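Local structure of fructose-bisphosphate aldolase (Thermus caldophilus, 2FJK) at residues A59-V64 against L92-T97; L151-E156 against L170-G175; S211-E216 against G229-I234. The protein is a class II fructose-bisphosphate aldolase, an enzyme of the TIM-barrel clan, and holds 1,3-dihydroxyacetonephosphate in its pocket in this model. One frame throughout, in Å; residues are numbered along the deposited sequence.

Contact 1: residues A59-V64 against L92-T97; sequences ALTRMV and LREGFT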
ATOM      1  N   ALA A  59       8.943   8.689  -1.140  1.00 18.78           N
ATOM      2  CA  ALA A  59       9.629   7.433  -0.906  1.00 20.33           C
ATOM      3  C   ALA A  59       9.713   7.193   0.597  1.00 18.61           C
ATOM      4  O   ALA A  59       9.300   6.146   1.089  1.00 18.72           O
ATOM      5  CB  ALA A  59      11.032   7.465  -1.507  1.00 19.80           C
ATOM      6  N   LEU A  60      10.225   8.181   1.322  1.00 16.76           N
ATOM      7  CA  LEU A  60      10.372   8.059   2.770  1.00 16.44           C
ATOM      8  C   LEU A  60       9.057   7.964   3.524  1.00 17.87           C
ATOM      9  O   LEU A  60       8.884   7.074   4.358  1.00 15.65           O
ATOM     10  CB  LEU A  60      11.182   9.239   3.329  1.00 11.94           C
ATOM     11  CG  LEU A  60      11.392   9.210   4.844  1.00 12.05           C
ATOM     12  CD1 LEU A  60      12.123   7.930   5.245  1.00  9.57           C
ATOM     13  CD2 LEU A  60      12.184  10.431   5.285  1.00 12.74           C
ATOM     14  N   THR A  61       8.138   8.889   3.250  1.00 17.75           N
ATOM     15  CA  THR A  61       6.862   8.891   3.957  1.00 21.91           C
ATOM     16  C   THR A  61       6.060   7.625   3.736  1.00 23.05           C
ATOM     17  O   THR A  61       5.494   7.085   4.682  1.00 24.36           O
ATOM     18  CB  THR A  61       5.977  10.114   3.577  1.00 22.26           C
ATOM     19  OG1 THR A  61       5.842  10.204   2.152  1.00 22.78           O
ATOM     20  CG2 THR A  61       6.586  11.392   4.114  1.00 23.62           C
ATOM     21  N   ARG A  62       6.008   7.155   2.493  1.00 26.65           N
ATOM     22  CA  ARG A  62       5.258   5.940   2.166  1.00 29.20           C
ATOM     23  C   ARG A  62       5.862   4.736   2.871  1.00 29.18           C
ATOM     24  O   ARG A  62       5.143   3.897   3.415  1.00 29.75           O
ATOM     25  CB  ARG A  62       5.255   5.690   0.653  1.00 33.04           C
ATOM     26  CG  ARG A  62       4.627   6.805  -0.208  1.00 40.25           C
ATOM     27  CD  ARG A  62       3.168   7.057   0.142  1.00 44.12           C
ATOM     28  NE  ARG A  62       3.025   7.393   1.555  1.00 50.68           N
ATOM     29  CZ  ARG A  62       1.866   7.546   2.184  1.00 52.21           C
ATOM     30  NH1 ARG A  62       0.720   7.399   1.529  1.00 53.74           N
ATOM     31  NH2 ARG A  62       1.858   7.830   3.478  1.00 51.87           N
HETATM   32  N   MSE A  63       7.190   4.658   2.857  1.00 27.78           N
HETATM   33  CA  MSE A  63       7.898   3.559   3.491  1.00 27.67           C
HETATM   34  C   MSE A  63       7.723   3.542   5.013  1.00 26.86           C
HETATM   35  O   MSE A  63       7.484   2.488   5.602  1.00 24.87           O
HETATM   36  CB  MSE A  63       9.384   3.636   3.159  1.00 29.39           C
HETATM   37  CG  MSE A  63      10.196   2.539   3.824  1.00 33.49           C
HETATM   38 SE   MSE A  63      12.079   2.795   3.638  1.00 36.55          SE
HETATM   39  CE  MSE A  63      12.410   1.650   2.148  1.00 37.10           C
ATOM     40  N   VAL A  64       7.844   4.706   5.644  1.00 23.12           N
ATOM     41  CA  VAL A  64       7.709   4.790   7.094  1.00 24.30           C
ATOM     42  C   VAL A  64       6.311   4.373   7.583  1.00 23.16           C
ATOM     43  O   VAL A  64       6.192   3.634   8.562  1.00 20.36           O
ATOM     44  CB  VAL A  64       8.057   6.213   7.593  1.00 23.93           C
ATOM     45  CG1 VAL A  64       7.738   6.350   9.058  1.00 29.46           C
ATOM     46  CG2 VAL A  64       9.541   6.481   7.373  1.00 23.74           C
ATOM     47  N   LEU A  92      -0.469  15.171   7.362  1.00 20.29           N
ATOM     48  CA  LEU A  92      -1.748  14.447   7.462  1.00 20.63           C
ATOM     49  C   LEU A  92      -1.990  13.666   6.178  1.00 21.38           C
ATOM     50  O   LEU A  92      -2.448  12.515   6.205  1.00 21.43           O
ATOM     51  CB  LEU A  92      -2.919  15.418   7.669  1.00 16.87           C
ATOM     52  CG  LEU A  92      -2.890  16.280   8.927  1.00 16.27           C
ATOM     53  CD1 LEU A  92      -4.150  17.157   8.971  1.00 16.15           C
ATOM     54  CD2 LEU A  92      -2.799  15.384  10.156  1.00 11.27           C
ATOM     55  N   ARG A  93      -1.686  14.323   5.061  1.00 20.60           N
ATOM     56  CA  ARG A  93      -1.824  13.754   3.728  1.00 21.25           C
ATOM     57  C   ARG A  93      -0.929  12.530   3.526  1.00 23.41           C
ATOM     58  O   ARG A  93      -1.291  11.608   2.796  1.00 23.70           O
ATOM     59  CB  ARG A  93      -1.455  14.804   2.688  1.00 21.03           C
ATOM     60  CG  ARG A  93      -1.389  14.291   1.247  1.00 20.68           C
ATOM     61  CD  ARG A  93      -2.773  14.040   0.688  1.00 21.05           C
ATOM     62  NE  ARG A  93      -2.737  13.865  -0.762  1.00 21.34           N
ATOM     63  CZ  ARG A  93      -3.809  13.654  -1.522  1.00 18.46           C
ATOM     64  NH1 ARG A  93      -5.013  13.589  -0.972  1.00 18.09           N
ATOM     65  NH2 ARG A  93      -3.674  13.506  -2.831  1.00 15.40           N
ATOM     66  N   GLU A  94       0.241  12.532   4.160  1.00 22.71           N
ATOM     67  CA  GLU A  94       1.169  11.419   4.023  1.00 23.98           C
ATOM     68  C   GLU A  94       0.970  10.334   5.086  1.00 22.87           C
ATOM     69  O   GLU A  94       1.827   9.473   5.264  1.00 22.87           O
ATOM     70  CB  GLU A  94       2.614  11.914   4.097  1.00 27.23           C
ATOM     71  CG  GLU A  94       3.169  12.410   2.773  1.00 35.27           C
ATOM     72  CD  GLU A  94       2.341  11.957   1.587  1.00 42.78           C
ATOM     73  OE1 GLU A  94       1.331  11.255   1.803  1.00 46.49           O
ATOM     74  OE2 GLU A  94       2.701  12.305   0.445  1.00 46.54           O
ATOM     75  N   GLY A  95      -0.154  10.382   5.796  1.00 20.26           N
ATOM     76  CA  GLY A  95      -0.445   9.349   6.783  1.00 20.17           C
ATOM     77  C   GLY A  95       0.163   9.382   8.178  1.00 21.14           C
ATOM     78  O   GLY A  95       0.076   8.388   8.900  1.00 18.78           O
ATOM     79  N   PHE A  96       0.775  10.495   8.571  1.00 19.62           N
ATOM     80  CA  PHE A  96       1.358  10.584   9.899  1.00 20.66           C
ATOM     81  C   PHE A  96       0.241  10.418  10.919  1.00 21.09           C
ATOM     82  O   PHE A  96      -0.894  10.839  10.688  1.00 19.29           O
ATOM     83  CB  PHE A  96       2.067  11.927  10.090  1.00 21.31           C
ATOM     84  CG  PHE A  96       3.353  12.052   9.307  1.00 23.99           C
ATOM     85  CD1 PHE A  96       3.457  11.533   8.017  1.00 24.94           C
ATOM     86  CD2 PHE A  96       4.447  12.718   9.845  1.00 23.31           C
ATOM     87  CE1 PHE A  96       4.634  11.681   7.274  1.00 28.16           C
ATOM     88  CE2 PHE A  96       5.629  12.874   9.112  1.00 24.12           C
ATOM     89  CZ  PHE A  96       5.723  12.355   7.828  1.00 24.92           C
ATOM     90  N   THR A  97       0.572   9.802  12.047  1.00 20.85           N
ATOM     91  CA  THR A  97      -0.410   9.549  13.093  1.00 21.46           C
ATOM     92  C   THR A  97      -0.364  10.572  14.223  1.00 23.41           C
ATOM     93  O   THR A  97      -1.164  10.518  15.162  1.00 20.72           O
ATOM     94  CB  THR A  97      -0.213   8.143  13.659  1.00 19.74           C
ATOM     95  OG1 THR A  97       1.096   8.040  14.226  1.00 17.88           O
ATOM     96  CG2 THR A  97      -0.360   7.120  12.547  1.00 18.40           C
TER

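Contact 2: residues L151-E156 against L170-G175; sequences LLTNPE and LAVAIG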
ATOM      1  N   LEU A 151      12.856  32.579  29.378  1.00 61.62           N
ATOM      2  CA  LEU A 151      12.973  31.322  28.656  1.00 58.26           C
ATOM      3  C   LEU A 151      12.391  30.221  29.531  1.00 55.74           C
ATOM      4  O   LEU A 151      12.075  30.454  30.696  1.00 56.70           O
ATOM      5  CB  LEU A 151      14.446  31.019  28.375  1.00 59.23           C
ATOM      6  CG  LEU A 151      14.753  29.702  27.660  1.00 60.45           C
ATOM      7  CD1 LEU A 151      14.330  29.820  26.204  1.00 60.81           C
ATOM      8  CD2 LEU A 151      16.239  29.381  27.763  1.00 59.89           C
ATOM      9  N   LEU A 152      12.256  29.029  28.965  1.00 51.49           N
ATOM     10  CA  LEU A 152      11.740  27.873  29.691  1.00 47.64           C
ATOM     11  C   LEU A 152      10.256  27.949  30.023  1.00 45.10           C
ATOM     12  O   LEU A 152       9.734  28.996  30.401  1.00 43.83           O
ATOM     13  CB  LEU A 152      12.546  27.654  30.972  1.00 47.21           C
ATOM     14  CG  LEU A 152      14.070  27.616  30.797  1.00 47.33           C
ATOM     15  CD1 LEU A 152      14.713  27.268  32.131  1.00 47.19           C
ATOM     16  CD2 LEU A 152      14.463  26.598  29.737  1.00 45.19           C
ATOM     17  N   THR A 153       9.594  26.806  29.887  1.00 42.61           N
ATOM     18  CA  THR A 153       8.167  26.671  30.139  1.00 39.47           C
ATOM     19  C   THR A 153       7.730  27.068  31.541  1.00 38.35           C
ATOM     20  O   THR A 153       8.353  26.688  32.532  1.00 37.72           O
ATOM     21  CB  THR A 153       7.709  25.219  29.913  1.00 38.86           C
ATOM     22  OG1 THR A 153       8.153  24.775  28.625  1.00 39.18           O
ATOM     23  CG2 THR A 153       6.189  25.122  29.985  1.00 38.52           C
ATOM     24  N   ASN A 154       6.645  27.831  31.608  1.00 36.84           N
ATOM     25  CA  ASN A 154       6.071  28.266  32.873  1.00 37.84           C
ATOM     26  C   ASN A 154       4.853  27.363  33.094  1.00 37.72           C
ATOM     27  O   ASN A 154       3.917  27.368  32.292  1.00 36.68           O
ATOM     28  CB  ASN A 154       5.634  29.729  32.770  1.00 39.35           C
ATOM     29  CG  ASN A 154       4.837  30.191  33.981  1.00 41.51           C
ATOM     30  OD1 ASN A 154       5.367  30.320  35.086  1.00 43.22           O
ATOM     31  ND2 ASN A 154       3.551  30.441  33.774  1.00 42.06           N
ATOM     32  N   PRO A 155       4.853  26.572  34.179  1.00 38.47           N
ATOM     33  CA  PRO A 155       3.743  25.664  34.483  1.00 39.64           C
ATOM     34  C   PRO A 155       2.329  26.218  34.290  1.00 40.78           C
ATOM     35  O   PRO A 155       1.558  25.672  33.499  1.00 42.05           O
ATOM     36  CB  PRO A 155       4.031  25.223  35.925  1.00 39.56           C
ATOM     37  CG  PRO A 155       4.969  26.271  36.455  1.00 39.38           C
ATOM     38  CD  PRO A 155       5.836  26.570  35.275  1.00 39.68           C
ATOM     39  N   GLU A 156       1.982  27.287  35.000  1.00 41.37           N
ATOM     40  CA  GLU A 156       0.649  27.869  34.866  1.00 41.09           C
ATOM     41  C   GLU A 156       0.303  28.079  33.403  1.00 40.27           C
ATOM     42  O   GLU A 156      -0.797  27.753  32.962  1.00 38.19           O
ATOM     43  CB  GLU A 156       0.560  29.209  35.597  1.00 42.55           C
ATOM     44  CG  GLU A 156       0.131  29.105  37.041  1.00 44.73           C
ATOM     45  CD  GLU A 156       1.029  28.203  37.850  1.00 46.82           C
ATOM     46  OE1 GLU A 156       2.258  28.218  37.605  1.00 47.66           O
ATOM     47  OE2 GLU A 156       0.509  27.489  38.737  1.00 47.40           O
ATOM     48  N   LEU A 170       2.519  18.001  24.500  1.00 31.14           N
ATOM     49  CA  LEU A 170       3.222  19.156  25.072  1.00 29.62           C
ATOM     50  C   LEU A 170       4.707  18.940  25.327  1.00 27.90           C
ATOM     51  O   LEU A 170       5.103  18.228  26.243  1.00 27.75           O
ATOM     52  CB  LEU A 170       2.576  19.649  26.379  1.00 28.69           C
ATOM     53  CG  LEU A 170       3.399  20.762  27.055  1.00 28.03           C
ATOM     54  CD1 LEU A 170       3.457  21.971  26.132  1.00 26.45           C
ATOM     55  CD2 LEU A 170       2.805  21.150  28.403  1.00 28.51           C
ATOM     56  N   ALA A 171       5.524  19.581  24.503  1.00 28.80           N
ATOM     57  CA  ALA A 171       6.972  19.515  24.625  1.00 27.37           C
ATOM     58  C   ALA A 171       7.361  20.665  25.561  1.00 26.19           C
ATOM     59  O   ALA A 171       6.921  21.801  25.370  1.00 24.51           O
ATOM     60  CB  ALA A 171       7.612  19.697  23.253  1.00 27.90           C
ATOM     61  N   VAL A 172       8.170  20.380  26.574  1.00 24.83           N
ATOM     62  CA  VAL A 172       8.556  21.424  27.517  1.00 26.82           C
ATOM     63  C   VAL A 172      10.003  21.883  27.404  1.00 25.81           C
ATOM     64  O   VAL A 172      10.880  21.136  26.970  1.00 25.79           O
ATOM     65  CB  VAL A 172       8.293  20.977  28.973  1.00 25.54           C
ATOM     66  CG1 VAL A 172       6.828  20.580  29.125  1.00 28.21           C
ATOM     67  CG2 VAL A 172       9.210  19.816  29.345  1.00 23.26           C
ATOM     68  N   ALA A 173      10.235  23.128  27.804  1.00 26.72           N
ATOM     69  CA  ALA A 173      11.570  23.732  27.775  1.00 28.45           C
ATOM     70  C   ALA A 173      12.137  23.775  29.191  1.00 27.21           C
ATOM     71  O   ALA A 173      11.711  24.592  30.013  1.00 29.25           O
ATOM     72  CB  ALA A 173      11.489  25.146  27.204  1.00 28.11           C
ATOM     73  N   ILE A 174      13.100  22.911  29.480  1.00 26.28           N
ATOM     74  CA  ILE A 174      13.672  22.876  30.818  1.00 25.66           C
ATOM     75  C   ILE A 174      15.186  22.798  30.853  1.00 26.49           C
ATOM     76  O   ILE A 174      15.759  22.319  31.836  1.00 27.41           O
ATOM     77  CB  ILE A 174      13.121  21.692  31.612  1.00 26.06           C
ATOM     78  CG1 ILE A 174      13.464  20.377  30.896  1.00 24.22           C
ATOM     79  CG2 ILE A 174      11.623  21.854  31.780  1.00 21.51           C
ATOM     80  CD1 ILE A 174      12.968  19.137  31.619  1.00 24.93           C
ATOM     81  N   GLY A 175      15.830  23.254  29.786  1.00 24.73           N
ATOM     82  CA  GLY A 175      17.275  23.228  29.754  1.00 25.54           C
ATOM     83  C   GLY A 175      17.930  22.472  28.618  1.00 25.85           C
ATOM     84  O   GLY A 175      19.154  22.519  28.503  1.00 24.58           O
TER

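Contact 3: residues S211-E216 against G229-I234; sequences SAVPQE and GEASGI. With 13P (1,3-dihydroxyacetonephosphate), chain E.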
ATOM      1  N   SER A 211      19.649  14.334  23.027  1.00 26.30           N
ATOM      2  CA  SER A 211      20.765  13.436  22.737  1.00 27.01           C
ATOM      3  C   SER A 211      21.787  13.446  23.884  1.00 28.02           C
ATOM      4  O   SER A 211      21.912  14.431  24.608  1.00 27.35           O
ATOM      5  CB  SER A 211      21.461  13.826  21.431  1.00 26.52           C
ATOM      6  OG  SER A 211      20.843  13.212  20.312  1.00 28.21           O
ATOM      7  N   ALA A 212      22.516  12.344  24.029  1.00 28.15           N
ATOM      8  CA  ALA A 212      23.517  12.203  25.080  1.00 29.81           C
ATOM      9  C   ALA A 212      24.899  12.608  24.569  1.00 30.40           C
ATOM     10  O   ALA A 212      25.770  13.003  25.342  1.00 31.20           O
ATOM     11  CB  ALA A 212      23.542  10.746  25.591  1.00 26.76           C
ATOM     12  N   VAL A 213      25.090  12.509  23.261  1.00 30.74           N
ATOM     13  CA  VAL A 213      26.359  12.869  22.649  1.00 32.24           C
ATOM     14  C   VAL A 213      27.516  12.278  23.467  1.00 32.31           C
ATOM     15  O   VAL A 213      28.406  13.004  23.919  1.00 29.94           O
ATOM     16  CB  VAL A 213      26.500  14.403  22.583  1.00 31.86           C
ATOM     17  CG1 VAL A 213      27.507  14.785  21.510  1.00 30.87           C
ATOM     18  CG2 VAL A 213      25.128  15.042  22.313  1.00 31.57           C
ATOM     19  N   PRO A 214      27.511  10.944  23.660  1.00 32.15           N
ATOM     20  CA  PRO A 214      28.537  10.220  24.422  1.00 31.74           C
ATOM     21  C   PRO A 214      29.964  10.525  23.999  1.00 33.09           C
ATOM     22  O   PRO A 214      30.274  10.583  22.808  1.00 31.84           O
ATOM     23  CB  PRO A 214      28.159   8.752  24.213  1.00 31.74           C
ATOM     24  CG  PRO A 214      27.454   8.768  22.880  1.00 32.84           C
ATOM     25  CD  PRO A 214      26.597   9.999  22.994  1.00 31.37           C
ATOM     26  N   GLN A 215      30.829  10.708  24.995  1.00 34.04           N
ATOM     27  CA  GLN A 215      32.228  11.037  24.767  1.00 34.95           C
ATOM     28  C   GLN A 215      32.918  10.024  23.864  1.00 35.01           C
ATOM     29  O   GLN A 215      33.598  10.399  22.907  1.00 34.95           O
ATOM     30  CB  GLN A 215      32.961  11.139  26.110  1.00 37.40           C
ATOM     31  CG  GLN A 215      34.405  11.626  26.013  1.00 40.11           C
ATOM     32  CD  GLN A 215      34.547  12.920  25.223  1.00 41.99           C
ATOM     33  OE1 GLN A 215      33.800  13.879  25.428  1.00 44.24           O
ATOM     34  NE2 GLN A 215      35.520  12.955  24.319  1.00 43.86           N
ATOM     35  N   GLU A 216      32.746   8.742  24.167  1.00 35.31           N
ATOM     36  CA  GLU A 216      33.358   7.697  23.362  1.00 36.60           C
ATOM     37  C   GLU A 216      32.977   7.869  21.894  1.00 34.47           C
ATOM     38  O   GLU A 216      33.810   7.696  21.007  1.00 34.76           O
ATOM     39  CB  GLU A 216      32.939   6.305  23.869  1.00 39.57           C
ATOM     40  CG  GLU A 216      31.633   6.270  24.664  1.00 43.67           C
ATOM     41  CD  GLU A 216      31.760   6.897  26.053  1.00 46.37           C
ATOM     42  OE1 GLU A 216      32.633   6.448  26.832  1.00 47.28           O
ATOM     43  OE2 GLU A 216      30.983   7.830  26.366  1.00 46.96           O
ATOM     44  N   GLY A 229      33.770  19.786  18.185  1.00 37.02           N
ATOM     45  CA  GLY A 229      34.258  20.492  19.359  1.00 38.64           C
ATOM     46  C   GLY A 229      34.007  19.813  20.692  1.00 40.03           C
ATOM     47  O   GLY A 229      34.034  18.583  20.801  1.00 39.48           O
ATOM     48  N   GLU A 230      33.783  20.624  21.722  1.00 40.09           N
ATOM     49  CA  GLU A 230      33.507  20.097  23.045  1.00 40.70           C
ATOM     50  C   GLU A 230      32.066  19.613  23.065  1.00 39.92           C
ATOM     51  O   GLU A 230      31.201  20.231  23.681  1.00 38.89           O
ATOM     52  CB  GLU A 230      33.684  21.174  24.114  1.00 43.70           C
ATOM     53  CG  GLU A 230      35.086  21.705  24.267  1.00 46.66           C
ATOM     54  CD  GLU A 230      35.250  22.479  25.559  1.00 48.55           C
ATOM     55  OE1 GLU A 230      35.150  21.852  26.638  1.00 47.31           O
ATOM     56  OE2 GLU A 230      35.470  23.709  25.495  1.00 49.49           O
ATOM     57  N   ALA A 231      31.810  18.515  22.365  1.00 39.59           N
ATOM     58  CA  ALA A 231      30.473  17.957  22.314  1.00 38.37           C
ATOM     59  C   ALA A 231      30.025  17.714  23.741  1.00 37.78           C
ATOM     60  O   ALA A 231      30.791  17.215  24.564  1.00 38.33           O
ATOM     61  CB  ALA A 231      30.478  16.656  21.536  1.00 37.69           C
ATOM     62  N   SER A 232      28.786  18.082  24.033  1.00 36.12           N
ATOM     63  CA  SER A 232      28.228  17.909  25.363  1.00 34.97           C
ATOM     64  C   SER A 232      26.737  17.625  25.208  1.00 33.44           C
ATOM     65  O   SER A 232      26.010  18.411  24.609  1.00 33.76           O
ATOM     66  CB  SER A 232      28.453  19.184  26.189  1.00 35.06           C
ATOM     67  OG  SER A 232      27.919  19.059  27.498  1.00 33.79           O
ATOM     68  N   GLY A 233      26.289  16.493  25.728  1.00 32.69           N
ATOM     69  CA  GLY A 233      24.884  16.152  25.612  1.00 32.47           C
ATOM     70  C   GLY A 233      24.212  16.129  26.965  1.00 31.58           C
ATOM     71  O   GLY A 233      24.848  16.436  27.971  1.00 31.38           O
ATOM     72  N   ILE A 234      22.931  15.768  26.991  1.00 30.28           N
ATOM     73  CA  ILE A 234      22.177  15.710  28.238  1.00 29.90           C
ATOM     74  C   ILE A 234      22.594  14.474  29.020  1.00 30.62           C
ATOM     75  O   ILE A 234      22.681  13.370  28.469  1.00 29.10           O
ATOM     76  CB  ILE A 234      20.654  15.657  27.987  1.00 29.85           C
ATOM     77  CG1 ILE A 234      20.216  16.826  27.092  1.00 27.61           C
ATOM     78  CG2 ILE A 234      19.914  15.704  29.310  1.00 30.64           C
ATOM     79  CD1 ILE A 234      20.552  18.187  27.620  1.00 28.84           C
TER
HETATM   80  P   13P E1063      19.035  16.287  19.183  0.70 20.45           P
HETATM   81  O1P 13P E1063      19.904  17.154  18.150  0.70 21.08           O
HETATM   82  O2P 13P E1063      19.570  16.647  20.630  0.70 23.94           O
HETATM   83  O3P 13P E1063      19.266  14.771  18.901  0.70 19.39           O
HETATM   84  O1  13P E1063      17.488  16.673  18.991  0.70 24.31           O
HETATM   85  C1  13P E1063      16.502  15.661  19.179  0.70 28.71           C
HETATM   86  C2  13P E1063      15.181  16.389  19.209  0.70 31.40           C
HETATM   87  O2  13P E1063      15.038  17.342  19.971  0.70 34.55           O
HETATM   88  C3  13P E1063      14.027  15.956  18.307  0.70 32.96           C
HETATM   89  O3  13P E1063      12.936  16.863  18.427  0.70 34.00           O
HETATM   90  O   HOH W   1      25.266  12.760  27.959  1.00 35.01           O

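Contact 1: residues A59-V64 against L92-T97
Glu94 leans against Thr61 and Arg62 of helix 50-68 just where helix 85-93 stops in a Schellman motif, with Gly95 at positive phi as its C-prime residue and Phe96 N returning to Ala91 O. This helix end of the TIM-barrel chain shows how a capping turn can present a side chain to its neighbour. Followed outward, Glu94 first places CB against Thr61 CB at 3.8 Å. The next carbon, Glu94 CG, lies 3.5 Å from Thr61 OG1, a van der Waals contact with a hydroxyl that is already hydrogen-bonded to Gly57 O one turn back. At chi2 -16° the chain is almost eclipsed, which folds the carboxylate back toward its own backbone. Glu94 CD then passes 4.0 Å from Thr61 OG1, and OE1 ends 3.7 Å above the guanidinium plane of Arg62, over its centre. Bends at chi2 and chi3 bring the arginine head round to this position. The two planes are 38° apart, and the salt bridge, with Arg62 NH2 3.8 Å from Glu94 OE1, is long and purely electrostatic, since no N-H points at the oxygen. Arg93, just before, hydrogen-bonds through NH1 to Leu92 O and Phe96 O of a third subunit. Thr61 also meets the Phe96 ring through CG2, which lies at the ring edge, in plane, 3.7 Å from Phe96 CE1.

Contact 2: residues L151-E156 against L170-G175
Thr153 grips the backbone of Ala173 at both of its polar atoms, a compact example of a loop fastened to the end of a barrel strand. Thr153 N donates to Ala173 O over 3.1 Å. In return Ala173 N donates to Thr153 OG1, a shorter bond of 2.8 Å that is almost straight at 174°. The side chain can answer the backbone in this way because chi1 of -52° sets OG1 beside the residue's own N, which puts OG1 and the N-H within reach of the N and O of one residue, Ala173. Ala173 CB lies close by, 3.7 Å from Thr153 N.

Leu152 adds an apolar flank. Leu152 CB rests 3.3 Å from Ala173 O, while its CD2 branch reaches along the chain to 3.6 Å from Gly175 N and 4.2 Å from Ala173 CB. The carbonyl oxygen thus takes one hydrogen bond and has leucine carbons packed against it.

In the next shell, Leu133 O also hydrogen-bonds to Thr153 OG1. Having no hydrogen to give, it must receive the hydroxyl's proton, so OG1 acts as donor there and acceptor toward Ala173, which fixes its rotation. Ala171, in the weakly bonded strand 171-172, pairs with Ala131 of strand 128-133, while Val172 and the preceding Leu170 bond to Val206 of strand 205-207. Helix 155-164 starts just past Thr153, and helix 191-200 packs alongside, touching Leu152 through Arg193, Pro155 through Ile197 and Ile174 through Leu194.

Contact 3: residues S211-E216 against G229-I234
Ser211 OG donates to O3P of 1,3-dihydroxyacetonephosphate over 2.6 Å and is also hydrogen-bonded to Asp255 N, so the hydroxyl joins the ligand to the start of helix 254-270. The backbone of the same residue is engaged at both ends. Ser211 N makes a weak bond of 3.3 Å to ligand O2P, and Ser211 O receives the N-H of Ile234 across the contact, with Ile234 N 2.9 Å away and an N-H...O angle of 158°.

One residue on, a water donates to Ala212 O and to Ile234 O, each at 2.7 Å, and so ties together two carbonyls that could not bond directly. Ala212 O also has Gly233 CA beside it at 3.3 Å, a CA-H...O contact; lacking a side chain, the glycine lets the two backbones come this close. Val213 packs on the 229-234 segment with both branches. With Val213 CG1 turned opposite the backbone N (chi1 -158°), that branch reaches Ala231 CB, 3.5 Å away, and CG2 settles against Gly233 CA. Helix 215-223 backs this patch, with Val218 touching both Val213 and Ala231.

The 211-213 backbone is also held by Asp255, which accepts from Ala212 N through OD2 and from Val213 N through OD1. The phosphate therefore meets a hydroxyl and, more weakly, a backbone N-H of a segment anchored by Asp255 and Ile234, with Lys182 NZ also hydrogen-bonded to the ligand. Neutral donors of this kind would be expected to spread the negative charge of the ligand, and a probably positive amine to offset part of it.

In the fold
The contacts follow one another along the chain without overlap, and they divide over the barrel. Contact 1 lies on the opposite side of the chain's centre from the other two, its centre about 29 Å from that of contact 2 and about 31 Å from that of contact 3. Contacts 2 and 3 have centres about 23 Å apart but come within about 5 Å at their nearest atoms. Adjacent strands relate them: 171-172 enters contact 2, and 205-207, bonded to it, leads toward Ser211. The segment 92-97 runs into strand 98-101, in the same three-stranded sheet as 171-172. Contact 1 lies at subunit interfaces, whereas no other chain touches contacts 2 and 3, and contact 3 reaches the ligand.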